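Local coordinates for MmoQ (Methylococcus capsulatus, PDB 3P3Q), which is a response regulator, represented here by its HDOD-domain part, whose full-length form probably makes cyclic di-GMP from two molecules of GTP, at residues T36-T41 / G130-V135; P58-I63 / G184-F189. The protein carries 4 engineered substitutions. All blocks are in the same frame, centred on the assembly; numbering follows the deposited sequence.

Interaction 1: T36-T41 / G130-V135; sequences TDPALT and GLLADV
Leu131 overlaps the first turn of helix 38-49 with both methyls, which its CG, anti to the backbone N (chi1 -179°), carries toward that helix. CD1 lies 4.1 Å from Pro38 CD, the side chains crossing at about a right angle. CD2 meets Thr41 tip to tip, 3.8 Å from Thr41 OG1. Leu132 comes closest, its CD1 3.4 Å from Pro38 CA and beside Pro38 CB, while its CD2 reaches Thr41 CG2 at 3.9 Å. Val135 CG2 completes the apolar set beside Pro38 CB, and Tyr100 of helix 97-116 touches both residues.

No hydrogen bond crosses between the two segments. Asp37 is the N-cap, its OD2 taking a nearly straight bond from Leu40 N (2.9 Å, 174° at the hydrogen) and another with Thr8 OG1. Thr41 OG1 donates to Asp37 O at 2.7 Å from above the carbonyl plane, Thr41 N from the opposite face. A valine in place of Thr41 would probably leave Asp37 O with one of these two donors. A capped helix start packed through Pro38 and Thr41 on the C-terminal part of helix 123-132 and the residues that follow is thus part of this HDOD domain's buried, all-helical core.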
loop_
_atom_site.group_PDB
_atom_site.type_symbol
_atom_site.label_atom_id
_atom_site.label_comp_id
_atom_site.label_asym_id
_atom_site.label_seq_id
_atom_site.Cartn_x
_atom_site.Cartn_y
_atom_site.Cartn_z
ATOM N N THR A 36 1.461 -7.241 4.888
ATOM C CA THR A 36 0.630 -6.283 5.612
ATOM C C THR A 36 1.392 -4.961 5.819
ATOM O O THR A 36 0.862 -4.004 6.392
ATOM C CB THR A 36 0.200 -6.800 7.007
ATOM O OG1 THR A 36 1.338 -6.843 7.872
ATOM C CG2 THR A 36 -0.426 -8.204 6.929
ATOM N N ASP A 37 2.641 -4.913 5.370
ATOM C CA ASP A 37 3.449 -3.722 5.570
ATOM C C ASP A 37 3.830 -3.051 4.249
ATOM O O ASP A 37 4.525 -3.642 3.438
ATOM C CB ASP A 37 4.701 -4.029 6.407
ATOM C CG ASP A 37 5.515 -2.775 6.693
ATOM O OD1 ASP A 37 5.008 -1.893 7.431
ATOM O OD2 ASP A 37 6.645 -2.663 6.164
ATOM N N PRO A 38 3.348 -1.820 4.024
ATOM C CA PRO A 38 3.687 -1.088 2.794
ATOM C C PRO A 38 5.199 -0.938 2.549
ATOM O O PRO A 38 5.661 -1.163 1.431
ATOM C CB PRO A 38 3.052 0.291 3.027
ATOM C CG PRO A 38 1.865 0.017 3.886
ATOM C CD PRO A 38 2.286 -1.140 4.795
ATOM N N ALA A 39 5.950 -0.564 3.581
ATOM C CA ALA A 39 7.388 -0.327 3.458
ATOM C C ALA A 39 8.184 -1.549 2.961
ATOM O O ALA A 39 8.820 -1.506 1.911
ATOM C CB ALA A 39 7.930 0.182 4.777
ATOM N N LEU A 40 8.142 -2.636 3.719
ATOM C CA LEU A 40 8.778 -3.887 3.304
ATOM C C LEU A 40 8.283 -4.387 1.963
ATOM O O LEU A 40 9.046 -4.902 1.152
ATOM C CB LEU A 40 8.530 -4.966 4.343
ATOM C CG LEU A 40 9.729 -5.252 5.224
ATOM C CD1 LEU A 40 9.382 -6.420 6.128
ATOM C CD2 LEU A 40 10.944 -5.565 4.347
ATOM N N THR A 41 6.992 -4.252 1.722
ATOM C CA THR A 41 6.447 -4.699 0.449
ATOM C C THR A 41 7.077 -3.922 -0.693
ATOM O O THR A 41 7.426 -4.498 -1.716
ATOM C CB THR A 41 4.942 -4.551 0.419
ATOM O OG1 THR A 41 4.393 -5.408 1.412
ATOM C CG2 THR A 41 4.392 -4.954 -0.923
ATOM N N GLY A 130 -3.791 -2.088 -3.585
ATOM C CA GLY A 130 -4.627 -1.528 -2.539
ATOM C C GLY A 130 -3.797 -1.071 -1.359
ATOM O O GLY A 130 -3.886 0.077 -0.933
ATOM N N LEU A 131 -2.970 -1.975 -0.845
ATOM C CA LEU A 131 -2.070 -1.677 0.269
ATOM C C LEU A 131 -1.219 -0.419 0.027
ATOM O O LEU A 131 -1.077 0.431 0.889
ATOM C CB LEU A 131 -1.160 -2.881 0.510
ATOM C CG LEU A 131 -0.154 -2.779 1.645
ATOM C CD1 LEU A 131 -0.891 -2.974 2.951
ATOM C CD2 LEU A 131 0.943 -3.821 1.496
ATOM N N LEU A 132 -0.685 -0.301 -1.172
ATOM C CA LEU A 132 0.282 0.740 -1.488
ATOM C C LEU A 132 -0.339 1.987 -2.104
ATOM O O LEU A 132 0.378 2.922 -2.458
ATOM C CB LEU A 132 1.311 0.181 -2.470
ATOM C CG LEU A 132 2.610 -0.455 -1.942
ATOM C CD1 LEU A 132 2.687 -0.590 -0.410
ATOM C CD2 LEU A 132 2.857 -1.774 -2.624
ATOM N N ALA A 133 -1.661 1.997 -2.237
ATOM C CA ALA A 133 -2.350 2.997 -3.060
ATOM C C ALA A 133 -2.172 4.443 -2.622
ATOM O O ALA A 133 -2.510 5.349 -3.372
ATOM C CB ALA A 133 -3.848 2.657 -3.194
ATOM N N ASP A 134 -1.661 4.658 -1.412
ATOM C CA ASP A 134 -1.373 6.016 -0.930
ATOM C C ASP A 134 -0.028 6.112 -0.199
ATOM O O ASP A 134 0.177 6.978 0.653
ATOM C CB ASP A 134 -2.507 6.519 -0.029
ATOM C CG ASP A 134 -2.710 5.656 1.201
ATOM O OD1 ASP A 134 -2.285 4.482 1.189
ATOM O OD2 ASP A 134 -3.299 6.151 2.181
ATOM N N VAL A 135 0.892 5.223 -0.548
ATOM C CA VAL A 135 2.186 5.163 0.118
ATOM C C VAL A 135 2.962 6.495 0.040
ATOM O O VAL A 135 3.845 6.755 0.851
ATOM C CB VAL A 135 3.013 3.955 -0.417
ATOM C CG1 VAL A 135 3.639 4.274 -1.777
ATOM C CG2 VAL A 135 4.044 3.510 0.589
#

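Interaction 2: P58-I63 / G184-F189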
loop_
_atom_site.group_PDB
_atom_site.type_symbol
_atom_site.label_atom_id
_atom_site.label_comp_id
_atom_site.label_asym_id
_atom_site.label_seq_id
_atom_site.Cartn_x
_atom_site.Cartn_y
_atom_site.Cartn_z
ATOM N N PRO A 58 6.632 -8.090 -14.380
ATOM C CA PRO A 58 7.010 -7.796 -13.001
ATOM C C PRO A 58 6.194 -8.567 -11.965
ATOM O O PRO A 58 5.031 -8.904 -12.222
ATOM C CB PRO A 58 6.695 -6.306 -12.891
ATOM C CG PRO A 58 5.541 -6.118 -13.801
ATOM C CD PRO A 58 5.832 -7.002 -14.969
ATOM N N VAL A 59 6.799 -8.841 -10.807
ATOM C CA VAL A 59 6.040 -9.395 -9.693
ATOM C C VAL A 59 5.199 -8.281 -9.078
ATOM O O VAL A 59 5.592 -7.119 -9.116
ATOM C CB VAL A 59 6.942 -10.068 -8.622
ATOM C CG1 VAL A 59 7.495 -11.375 -9.144
ATOM C CG2 VAL A 59 8.066 -9.149 -8.197
ATOM N N ALA A 60 4.030 -8.630 -8.548
ATOM C CA ALA A 60 3.122 -7.634 -7.994
ATOM C C ALA A 60 2.493 -8.172 -6.722
ATOM O O ALA A 60 1.422 -7.724 -6.309
ATOM C CB ALA A 60 2.041 -7.265 -8.998
ATOM N N SER A 61 3.160 -9.160 -6.134
ATOM C CA SER A 61 2.774 -9.686 -4.846
ATOM C C SER A 61 4.049 -10.119 -4.152
ATOM O O SER A 61 5.016 -10.477 -4.817
ATOM C CB SER A 61 1.808 -10.879 -4.984
ATOM O OG SER A 61 2.500 -12.072 -5.315
ATOM N N VAL A 62 4.023 -10.099 -2.821
ATOM C CA VAL A 62 5.138 -10.528 -1.983
ATOM C C VAL A 62 5.464 -12.001 -2.183
ATOM O O VAL A 62 6.627 -12.355 -2.398
ATOM C CB VAL A 62 4.862 -10.236 -0.468
ATOM C CG1 VAL A 62 5.934 -10.835 0.411
ATOM C CG2 VAL A 62 4.812 -8.751 -0.227
ATOM N N ILE A 63 4.449 -12.864 -2.124
ATOM C CA ILE A 63 4.705 -14.300 -2.252
ATOM C C ILE A 63 5.426 -14.569 -3.565
ATOM O O ILE A 63 6.368 -15.354 -3.614
ATOM C CB ILE A 63 3.424 -15.180 -2.096
ATOM C CG1 ILE A 63 3.781 -16.675 -2.164
ATOM C CG2 ILE A 63 2.359 -14.816 -3.132
ATOM C CD1 ILE A 63 4.890 -17.123 -1.182
ATOM N N GLY A 184 8.511 -1.001 -10.079
ATOM C CA GLY A 184 8.214 -1.879 -11.199
ATOM C C GLY A 184 6.786 -2.391 -11.272
ATOM O O GLY A 184 6.508 -3.377 -11.955
ATOM N N PHE A 185 5.865 -1.737 -10.575
ATOM C CA PHE A 185 4.452 -2.076 -10.742
ATOM C C PHE A 185 3.989 -1.925 -12.193
ATOM O O PHE A 185 4.375 -0.969 -12.881
ATOM C CB PHE A 185 3.564 -1.244 -9.819
ATOM C CG PHE A 185 2.980 -2.036 -8.695
ATOM C CD1 PHE A 185 1.756 -2.672 -8.843
ATOM C CD2 PHE A 185 3.673 -2.183 -7.500
ATOM C CE1 PHE A 185 1.219 -3.425 -7.820
ATOM C CE2 PHE A 185 3.140 -2.940 -6.464
ATOM C CZ PHE A 185 1.909 -3.559 -6.626
ATOM N N PRO A 186 3.161 -2.884 -12.656
ATOM C CA PRO A 186 2.557 -2.928 -13.993
ATOM C C PRO A 186 1.817 -1.644 -14.341
ATOM O O PRO A 186 1.101 -1.094 -13.503
ATOM C CB PRO A 186 1.580 -4.114 -13.902
ATOM C CG PRO A 186 1.498 -4.472 -12.428
ATOM C CD PRO A 186 2.806 -4.069 -11.856
ATOM N N GLN A 187 1.999 -1.172 -15.569
ATOM C CA GLN A 187 1.488 0.128 -15.986
ATOM C C GLN A 187 -0.013 0.270 -15.793
ATOM O O GLN A 187 -0.514 1.347 -15.474
ATOM C CB GLN A 187 1.814 0.377 -17.455
ATOM C CG GLN A 187 1.603 1.822 -17.859
ATOM C CD GLN A 187 2.237 2.772 -16.862
ATOM O OE1 GLN A 187 1.543 3.426 -16.083
ATOM N NE2 GLN A 187 3.564 2.836 -16.865
ATOM N N VAL A 188 -0.730 -0.823 -16.005
ATOM C CA VAL A 188 -2.170 -0.823 -15.843
ATOM C C VAL A 188 -2.605 -0.484 -14.417
ATOM O O VAL A 188 -3.628 0.167 -14.210
ATOM C CB VAL A 188 -2.747 -2.178 -16.238
ATOM C CG1 VAL A 188 -4.220 -2.237 -15.884
ATOM C CG2 VAL A 188 -2.508 -2.426 -17.732
ATOM N N PHE A 189 -1.833 -0.922 -13.430
ATOM C CA PHE A 189 -2.178 -0.638 -12.046
ATOM C C PHE A 189 -2.018 0.846 -11.773
ATOM O O PHE A 189 -2.798 1.438 -11.031
ATOM C CB PHE A 189 -1.279 -1.411 -11.083
ATOM C CG PHE A 189 -1.618 -2.881 -10.950
ATOM C CD1 PHE A 189 -1.961 -3.642 -12.059
ATOM C CD2 PHE A 189 -1.543 -3.508 -9.715
ATOM C CE1 PHE A 189 -2.256 -4.991 -11.929
ATOM C CE2 PHE A 189 -1.828 -4.852 -9.582
ATOM C CZ PHE A 189 -2.187 -5.597 -10.693
#
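The Schellman motif that ends helix 172-182 forms one side of this contact, with Gly184 as its C-prime residue. Its identification rests on the positive phi of Gly184 (76°) and on the bonds from Phe185 N to Leu180 O and from Gly184 N to Thr181 O. The Gly184 carbonyl oxygen, Gly184 O, lies against the Pro58 ring, 3.1 Å from Pro58 CB and 3.4 Å from Pro58 CG. That CG also packs on the next proline, 3.9 Å from Pro186 CD, the two rings crossing obliquely.

Deeper in, Ala60 CB approaches the Phe185 ring at a slant, 4.1 Å from Phe185 CE1. The CB of Phe185 points away from 58-63, and the first torsion (chi1 -108°) brings the end of the ring back toward Ala60. Phe189 CG lies in plane at the edge of this ring, and Pro186 CG sits over one face of the Phe189 ring, offset toward its rim. Thr128 of helix 123-132 holds Ala60 O and touches Phe185. Van der Waals contacts, one of them to a backbone carbonyl, thus join two interhelical connections in the HDOD domain: the lead-in to helix 62-69 and the Schellman-terminated one between helices 172-182 and 187-196.

Interaction 1 lies about 2 Å from the centre of the chain (centre to centre) and nearly all its touching residues are buried; interaction 2, about 12 Å from that centre, is only partly buried. Both lack hydrogen bonds across their segments, yet the chemistry differs: aliphatic branches close on a capped helix start in the first, whereas prolines, a carbonyl and an aromatic ring meet in the second. The same helices serve both, since helices 38-49 and 123-132 supply interaction 1 and also cover parts of interaction 2. They touch directly, with Leu132 CD2 4.0 Å from Phe185 CE2 and Thr41 OG1 3.7 Å from Val62 CG2, so the packing runs continuously from the core outward.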